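Side-chain contacts in MobB protein homolog (Geobacillus stearothermophilus, PDB 1XJC), which is probably a P-loop nucleotide-binding protein of the MobB family, linked to making the guanine dinucleotide form of the molybdenum cofactor, though its exact function is unproven: residues G36-H41 with A90-L95; E120-L125 with A129-V134. One frame throughout, in Å; residues are numbered along the deposited sequence.

Contact 1: residues G36-H41 with A90-L95; sequences GTVKHH and ALYAPL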
ATOM      1  N   GLY A  36       6.407   4.874  -5.976  1.00 20.55           N
ATOM      2  CA  GLY A  36       5.796   3.979  -6.943  1.00 20.80           C
ATOM      3  C   GLY A  36       4.570   3.376  -6.276  1.00 21.82           C
ATOM      4  O   GLY A  36       4.565   3.228  -5.057  1.00 22.31           O
ATOM      5  N   THR A  37       3.511   3.078  -7.030  1.00 22.18           N
ATOM      6  CA  THR A  37       2.346   2.422  -6.434  1.00 23.18           C
ATOM      7  C   THR A  37       1.962   1.226  -7.296  1.00 24.13           C
ATOM      8  O   THR A  37       2.221   1.222  -8.498  1.00 23.65           O
ATOM      9  CB  THR A  37       1.103   3.356  -6.313  1.00 22.77           C
ATOM     10  OG1 THR A  37       0.704   3.811  -7.612  1.00 23.04           O
ATOM     11  CG2 THR A  37       1.425   4.565  -5.416  1.00 23.11           C
ATOM     12  N   VAL A  38       1.369   0.215  -6.666  1.00 24.80           N
ATOM     13  CA  VAL A  38       0.900  -0.995  -7.352  1.00 25.26           C
ATOM     14  C   VAL A  38      -0.479  -1.304  -6.777  1.00 27.54           C
ATOM     15  O   VAL A  38      -0.671  -1.314  -5.553  1.00 26.91           O
ATOM     16  CB  VAL A  38       1.848  -2.235  -7.108  1.00 24.02           C
ATOM     17  CG1 VAL A  38       1.377  -3.434  -7.931  1.00 21.70           C
ATOM     18  CG2 VAL A  38       3.301  -1.887  -7.471  1.00 22.89           C
ATOM     19  N   LYS A  39      -1.453  -1.516  -7.653  1.00 31.06           N
ATOM     20  CA  LYS A  39      -2.809  -1.843  -7.225  1.00 36.12           C
ATOM     21  C   LYS A  39      -3.307  -3.020  -8.050  1.00 39.49           C
ATOM     22  O   LYS A  39      -3.103  -3.067  -9.271  1.00 38.67           O
ATOM     23  CB  LYS A  39      -3.765  -0.660  -7.438  1.00 36.45           C
ATOM     24  CG  LYS A  39      -3.363   0.614  -6.715  1.00 41.05           C
ATOM     25  CD  LYS A  39      -4.363   1.747  -6.969  1.00 43.42           C
ATOM     26  CE  LYS A  39      -3.877   3.053  -6.338  1.00 45.26           C
ATOM     27  NZ  LYS A  39      -4.794   4.207  -6.563  1.00 46.60           N
ATOM     28  N   HIS A  40      -3.958  -3.966  -7.381  1.00 44.61           N
ATOM     29  CA  HIS A  40      -4.513  -5.126  -8.057  1.00 49.98           C
ATOM     30  C   HIS A  40      -5.923  -4.741  -8.511  1.00 52.50           C
ATOM     31  O   HIS A  40      -6.813  -4.531  -7.689  1.00 53.38           O
ATOM     32  CB  HIS A  40      -4.535  -6.320  -7.104  1.00 52.02           C
ATOM     33  CG  HIS A  40      -4.540  -7.643  -7.801  1.00 55.41           C
ATOM     34  ND1 HIS A  40      -5.682  -8.207  -8.325  1.00 56.86           N
ATOM     35  CD2 HIS A  40      -3.529  -8.495  -8.096  1.00 56.93           C
ATOM     36  CE1 HIS A  40      -5.376  -9.349  -8.916  1.00 57.90           C
ATOM     37  NE2 HIS A  40      -4.075  -9.546  -8.791  1.00 58.81           N
ATOM     38  N   HIS A  41      -6.088  -4.636  -9.831  1.00 56.14           N
ATOM     39  CA  HIS A  41      -7.326  -4.241 -10.515  1.00 58.42           C
ATOM     40  C   HIS A  41      -8.542  -3.933  -9.666  1.00 59.29           C
ATOM     41  O   HIS A  41      -9.524  -3.392 -10.179  1.00 59.94           O
ATOM     42  CB  HIS A  41      -7.720  -5.278 -11.576  1.00 60.89           C
ATOM     43  CG  HIS A  41      -8.311  -6.536 -11.016  1.00 64.28           C
ATOM     44  ND1 HIS A  41      -7.582  -7.438 -10.272  1.00 65.92           N
ATOM     45  CD2 HIS A  41      -9.560  -7.052 -11.114  1.00 65.64           C
ATOM     46  CE1 HIS A  41      -8.354  -8.456  -9.938  1.00 66.80           C
ATOM     47  NE2 HIS A  41      -9.560  -8.247 -10.435  1.00 66.40           N
ATOM     48  N   ALA A  90      10.116  -5.793  -9.925  1.00 30.39           N
ATOM     49  CA  ALA A  90      11.359  -5.954 -10.677  1.00 30.51           C
ATOM     50  C   ALA A  90      11.443  -4.842 -11.720  1.00 30.71           C
ATOM     51  O   ALA A  90      12.529  -4.357 -12.029  1.00 31.52           O
ATOM     52  CB  ALA A  90      11.406  -7.328 -11.354  1.00 29.00           C
ATOM     53  N   LEU A  91      10.296  -4.440 -12.260  1.00 30.85           N
ATOM     54  CA  LEU A  91      10.259  -3.361 -13.242  1.00 32.15           C
ATOM     55  C   LEU A  91      10.494  -2.003 -12.573  1.00 32.90           C
ATOM     56  O   LEU A  91      10.864  -1.043 -13.243  1.00 33.97           O
ATOM     57  CB  LEU A  91       8.908  -3.323 -13.971  1.00 32.75           C
ATOM     58  CG  LEU A  91       8.517  -4.544 -14.810  1.00 34.41           C
ATOM     59  CD1 LEU A  91       7.143  -4.339 -15.430  1.00 34.02           C
ATOM     60  CD2 LEU A  91       9.552  -4.762 -15.898  1.00 35.97           C
ATOM     61  N   TYR A  92      10.283  -1.927 -11.259  1.00 32.44           N
ATOM     62  CA  TYR A  92      10.465  -0.680 -10.502  1.00 32.30           C
ATOM     63  C   TYR A  92      11.890  -0.504 -10.011  1.00 33.93           C
ATOM     64  O   TYR A  92      12.347   0.617  -9.787  1.00 33.58           O
ATOM     65  CB  TYR A  92       9.530  -0.660  -9.290  1.00 29.26           C
ATOM     66  CG  TYR A  92       8.114  -0.237  -9.606  1.00 27.41           C
ATOM     67  CD1 TYR A  92       7.659  -0.170 -10.927  1.00 25.95           C
ATOM     68  CD2 TYR A  92       7.227   0.109  -8.579  1.00 25.55           C
ATOM     69  CE1 TYR A  92       6.351   0.236 -11.222  1.00 25.76           C
ATOM     70  CE2 TYR A  92       5.923   0.513  -8.862  1.00 24.45           C
ATOM     71  CZ  TYR A  92       5.487   0.579 -10.184  1.00 26.43           C
ATOM     72  OH  TYR A  92       4.195   1.003 -10.466  1.00 25.82           O
ATOM     73  N   ALA A  93      12.582  -1.623  -9.846  1.00 35.88           N
ATOM     74  CA  ALA A  93      13.957  -1.640  -9.365  1.00 37.82           C
ATOM     75  C   ALA A  93      14.880  -0.602 -10.016  1.00 38.92           C
ATOM     76  O   ALA A  93      15.593   0.123  -9.320  1.00 40.14           O
ATOM     77  CB  ALA A  93      14.542  -3.042  -9.544  1.00 37.47           C
ATOM     78  N   PRO A  94      14.864  -0.506 -11.354  1.00 39.55           N
ATOM     79  CA  PRO A  94      15.720   0.455 -12.063  1.00 39.42           C
ATOM     80  C   PRO A  94      15.361   1.933 -11.862  1.00 38.82           C
ATOM     81  O   PRO A  94      16.137   2.811 -12.241  1.00 39.44           O
ATOM     82  CB  PRO A  94      15.565   0.044 -13.537  1.00 39.79           C
ATOM     83  CG  PRO A  94      15.043  -1.387 -13.472  1.00 40.69           C
ATOM     84  CD  PRO A  94      14.098  -1.320 -12.311  1.00 39.98           C
ATOM     85  N   LEU A  95      14.202   2.213 -11.269  1.00 37.44           N
ATOM     86  CA  LEU A  95      13.777   3.601 -11.080  1.00 35.93           C
ATOM     87  C   LEU A  95      14.188   4.322  -9.792  1.00 34.65           C
ATOM     88  O   LEU A  95      13.686   5.408  -9.515  1.00 34.73           O
ATOM     89  CB  LEU A  95      12.262   3.706 -11.260  1.00 36.67           C
ATOM     90  CG  LEU A  95      11.696   3.348 -12.640  1.00 37.52           C
ATOM     91  CD1 LEU A  95      10.187   3.280 -12.545  1.00 36.66           C
ATOM     92  CD2 LEU A  95      12.127   4.385 -13.689  1.00 37.97           C
TER
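Gly36 and Tyr92 have the nearest CA atoms of the two segments, 7.5 Å apart, so the strand Gly36-Lys39 and the end of helix 85-92 are spanned by a single long side chain. The chain turns just past Tyr92, where Leu95 N bonds back to Tyr92 O at 2.9 Å. The CB of Tyr92 points toward the strand, and a second torsion of 13° turns the ring until CA lies nearly in its plane. From there the hydroxyl reaches the backbone: Tyr92 OH donates to Thr37 O at 2.8 Å, with a C=O...O angle of 147° and the donor tilted 32° out of the carbonyl plane. The carbonyl oxygen lies close to the plane of the tyrosine ring, beyond its edge. Strand 35-39 is the outermost strand on one side of a parallel sheet, consistent with the P-loop NTPase fold expected for this family. Gly36 and Val38 make backbone bonds to the next strand, 99-103, while the Thr37 carbonyl is taken by the tyrosine. Val38 meets the ring obliquely, its CG2 resting 3.8 Å from Tyr92 CE2; the same valine also packs on Leu85 and Val88, earlier in the tyrosine's own helix. Gly36, with no side chain, lets the same ring atom come near, its CA 4.0 Å from Tyr92 CE2. A leucine in place of Tyr92 would probably leave Thr37 O without its hydroxyl donor and open a gap beside Val38 CG2. The Tyr92 side chain also touches Met4, Leu97 and Val100, whereas the CB of Thr37 points away from the helix segment, and its side chain packs on Met21 and Val25 of helix 17-30.

Contact 2: residues E120-L125 with A129-V134; sequences EDWASL and ANIRAV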
ATOM      1  N   GLU A 120     -15.387  -7.885  12.401  1.00 31.22           N
ATOM      2  CA  GLU A 120     -15.472  -9.021  11.480  1.00 31.70           C
ATOM      3  C   GLU A 120     -14.365  -8.974  10.416  1.00 30.25           C
ATOM      4  O   GLU A 120     -13.757 -10.007  10.097  1.00 31.08           O
ATOM      5  CB  GLU A 120     -16.845  -9.054  10.796  1.00 35.81           C
ATOM      6  CG  GLU A 120     -17.001 -10.168   9.771  1.00 44.32           C
ATOM      7  CD  GLU A 120     -18.406 -10.243   9.176  1.00 49.89           C
ATOM      8  OE1 GLU A 120     -19.374 -10.454   9.945  1.00 52.55           O
ATOM      9  OE2 GLU A 120     -18.546 -10.100   7.937  1.00 52.65           O
ATOM     10  N   ASP A 121     -14.114  -7.790   9.850  1.00 27.10           N
ATOM     11  CA  ASP A 121     -13.040  -7.649   8.860  1.00 24.40           C
ATOM     12  C   ASP A 121     -11.711  -8.018   9.531  1.00 24.13           C
ATOM     13  O   ASP A 121     -10.875  -8.703   8.949  1.00 24.92           O
ATOM     14  CB  ASP A 121     -12.884  -6.199   8.386  1.00 23.48           C
ATOM     15  CG  ASP A 121     -13.838  -5.816   7.278  1.00 24.45           C
ATOM     16  OD1 ASP A 121     -14.666  -6.633   6.855  1.00 25.60           O
ATOM     17  OD2 ASP A 121     -13.750  -4.660   6.817  1.00 24.96           O
ATOM     18  N   TRP A 122     -11.511  -7.510  10.746  1.00 23.55           N
ATOM     19  CA  TRP A 122     -10.273  -7.737  11.488  1.00 23.48           C
ATOM     20  C   TRP A 122     -10.048  -9.204  11.815  1.00 25.15           C
ATOM     21  O   TRP A 122      -8.908  -9.676  11.805  1.00 25.69           O
ATOM     22  CB  TRP A 122     -10.279  -6.925  12.785  1.00 22.21           C
ATOM     23  CG  TRP A 122      -9.063  -7.138  13.662  1.00 21.36           C
ATOM     24  CD1 TRP A 122      -9.056  -7.530  14.977  1.00 20.80           C
ATOM     25  CD2 TRP A 122      -7.689  -6.978  13.282  1.00 20.95           C
ATOM     26  NE1 TRP A 122      -7.765  -7.620  15.433  1.00 20.87           N
ATOM     27  CE2 TRP A 122      -6.904  -7.291  14.416  1.00 20.96           C
ATOM     28  CE3 TRP A 122      -7.039  -6.605  12.084  1.00 20.46           C
ATOM     29  CZ2 TRP A 122      -5.499  -7.246  14.395  1.00 20.41           C
ATOM     30  CZ3 TRP A 122      -5.642  -6.562  12.063  1.00 19.57           C
ATOM     31  CH2 TRP A 122      -4.888  -6.881  13.214  1.00 20.33           C
ATOM     32  N   ALA A 123     -11.124  -9.917  12.126  1.00 25.76           N
ATOM     33  CA  ALA A 123     -11.024 -11.338  12.448  1.00 26.90           C
ATOM     34  C   ALA A 123     -10.444 -12.118  11.269  1.00 28.22           C
ATOM     35  O   ALA A 123      -9.672 -13.053  11.462  1.00 29.52           O
ATOM     36  CB  ALA A 123     -12.397 -11.894  12.822  1.00 26.14           C
ATOM     37  N   SER A 124     -10.795 -11.741  10.048  1.00 28.82           N
ATOM     38  CA  SER A 124     -10.265 -12.470   8.902  1.00 30.46           C
ATOM     39  C   SER A 124      -8.951 -11.923   8.354  1.00 30.77           C
ATOM     40  O   SER A 124      -8.333 -12.565   7.501  1.00 33.85           O
ATOM     41  CB  SER A 124     -11.288 -12.509   7.773  1.00 31.56           C
ATOM     42  OG  SER A 124     -11.442 -11.230   7.192  1.00 35.23           O
ATOM     43  N   LEU A 125      -8.524 -10.752   8.836  1.00 28.38           N
ATOM     44  CA  LEU A 125      -7.288 -10.127   8.360  1.00 26.32           C
ATOM     45  C   LEU A 125      -6.152 -10.094   9.390  1.00 25.39           C
ATOM     46  O   LEU A 125      -5.015  -9.816   9.038  1.00 23.48           O
ATOM     47  CB  LEU A 125      -7.572  -8.686   7.895  1.00 25.84           C
ATOM     48  CG  LEU A 125      -8.558  -8.489   6.727  1.00 26.91           C
ATOM     49  CD1 LEU A 125      -8.836  -7.018   6.528  1.00 26.30           C
ATOM     50  CD2 LEU A 125      -8.005  -9.088   5.462  1.00 25.85           C
ATOM     51  N   ALA A 129       0.754 -11.525   7.609  1.00 21.76           N
ATOM     52  CA  ALA A 129       2.124 -11.333   8.040  1.00 22.39           C
ATOM     53  C   ALA A 129       2.616  -9.893   8.052  1.00 22.99           C
ATOM     54  O   ALA A 129       2.222  -9.065   7.222  1.00 24.24           O
ATOM     55  CB  ALA A 129       3.066 -12.175   7.158  1.00 22.39           C
ATOM     56  N   ASN A 130       3.471  -9.599   9.027  1.00 22.50           N
ATOM     57  CA  ASN A 130       4.110  -8.295   9.104  1.00 21.61           C
ATOM     58  C   ASN A 130       3.167  -7.081   9.258  1.00 21.33           C
ATOM     59  O   ASN A 130       3.471  -5.998   8.759  1.00 22.28           O
ATOM     60  CB  ASN A 130       4.968  -8.126   7.839  1.00 20.59           C
ATOM     61  CG  ASN A 130       6.291  -7.425   8.108  1.00 21.07           C
ATOM     62  OD1 ASN A 130       6.517  -6.890   9.188  1.00 21.58           O
ATOM     63  ND2 ASN A 130       7.176  -7.426   7.109  1.00 21.12           N
ATOM     64  N   ILE A 131       2.038  -7.250   9.934  1.00 20.38           N
ATOM     65  CA  ILE A 131       1.121  -6.123  10.142  1.00 20.42           C
ATOM     66  C   ILE A 131       1.794  -5.097  11.059  1.00 20.48           C
ATOM     67  O   ILE A 131       2.246  -5.453  12.141  1.00 20.98           O
ATOM     68  CB  ILE A 131      -0.205  -6.581  10.816  1.00 20.04           C
ATOM     69  CG1 ILE A 131      -0.990  -7.473   9.848  1.00 18.85           C
ATOM     70  CG2 ILE A 131      -1.077  -5.355  11.204  1.00 17.62           C
ATOM     71  CD1 ILE A 131      -2.179  -8.166  10.524  1.00 17.34           C
ATOM     72  N   ARG A 132       1.868  -3.838  10.634  1.00 19.50           N
ATOM     73  CA  ARG A 132       2.489  -2.807  11.465  1.00 19.91           C
ATOM     74  C   ARG A 132       1.482  -1.862  12.126  1.00 20.44           C
ATOM     75  O   ARG A 132       1.780  -1.241  13.150  1.00 21.50           O
ATOM     76  CB  ARG A 132       3.481  -1.975  10.642  1.00 20.18           C
ATOM     77  CG  ARG A 132       4.595  -2.789   9.969  1.00 20.72           C
ATOM     78  CD  ARG A 132       5.385  -3.585  11.018  1.00 22.87           C
ATOM     79  NE  ARG A 132       6.473  -4.363  10.430  1.00 25.43           N
ATOM     80  CZ  ARG A 132       7.639  -3.846  10.046  1.00 26.77           C
ATOM     81  NH1 ARG A 132       7.864  -2.549  10.192  1.00 26.80           N
ATOM     82  NH2 ARG A 132       8.576  -4.625   9.506  1.00 27.58           N
ATOM     83  N   ALA A 133       0.301  -1.733  11.539  1.00 19.84           N
ATOM     84  CA  ALA A 133      -0.715  -0.836  12.080  1.00 19.45           C
ATOM     85  C   ALA A 133      -2.044  -1.175  11.475  1.00 20.51           C
ATOM     86  O   ALA A 133      -2.111  -1.823  10.422  1.00 20.82           O
ATOM     87  CB  ALA A 133      -0.374   0.633  11.766  1.00 17.74           C
ATOM     88  N   VAL A 134      -3.092  -0.722  12.156  1.00 20.81           N
ATOM     89  CA  VAL A 134      -4.473  -0.920  11.750  1.00 20.09           C
ATOM     90  C   VAL A 134      -5.148   0.445  11.749  1.00 20.21           C
ATOM     91  O   VAL A 134      -4.930   1.250  12.665  1.00 19.55           O
ATOM     92  CB  VAL A 134      -5.250  -1.809  12.761  1.00 20.88           C
ATOM     93  CG1 VAL A 134      -6.710  -2.014  12.269  1.00 19.82           C
ATOM     94  CG2 VAL A 134      -4.540  -3.167  12.944  1.00 19.93           C
TER
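Just beyond the packing of Trp122 on Ile131, Asn130 OD1 is gripped twice by Arg132: NE donates to it at 2.8 Å, NH2 more weakly at 3.1 Å. The oxygen lies close to the guanidinium plane, off its edge, while NE stands above the amide carbonyl plane, 39° out of it. Arg132 lies on, and Asn130 just ahead of, the strand 131-136 that closes a beta-alpha-beta unit with strand 112-116 and helix 119-125; helix and strand segments run antiparallel (179°) with axes 12.3 Å apart. Trp122 bridges that distance. CG is anti to the backbone N (chi1 177°), which brings the six-membered ring, the far end of the indole, nearer to the strand, and Val134 CG2 touches it 3.7 Å from Trp122 CZ3, the two side chains crossing at about a right angle. Ile131 reaches the same end obliquely through CD1, 4.0 Å from Trp122 CH2. Trp122, Leu125, Ile131 and Val134 are all buried; Leu144 also packs on the indole, and Val114 and Val116 of strand 112-116 touch Ile131 and Val134 respectively. Besides the indole, Ile131 CD1 also meets backbone, lying 3.6 Å from Leu125 O.

Both segments of contact 1 precede those of contact 2 in the sequence, and the two contacts lie on opposite sides of the molecule's centre, about 24 Å between centres and about 13 Å between nearest atoms, without touching. What they share is the parallel sheet. Contact 1 joins helix 85-92 to the outermost strand 35-39; contact 2 packs helix 119-125 on strand 131-136, next to the strand at the other border, 148-150. Strands 99-103, 6-10 and 112-116 lie between. Strand 6-10 leads into a probable P-loop, which Leu125 of contact 2 touches through Tyr12. The two contacts thus attach helices to the two flanks of the likely nucleotide-binding core.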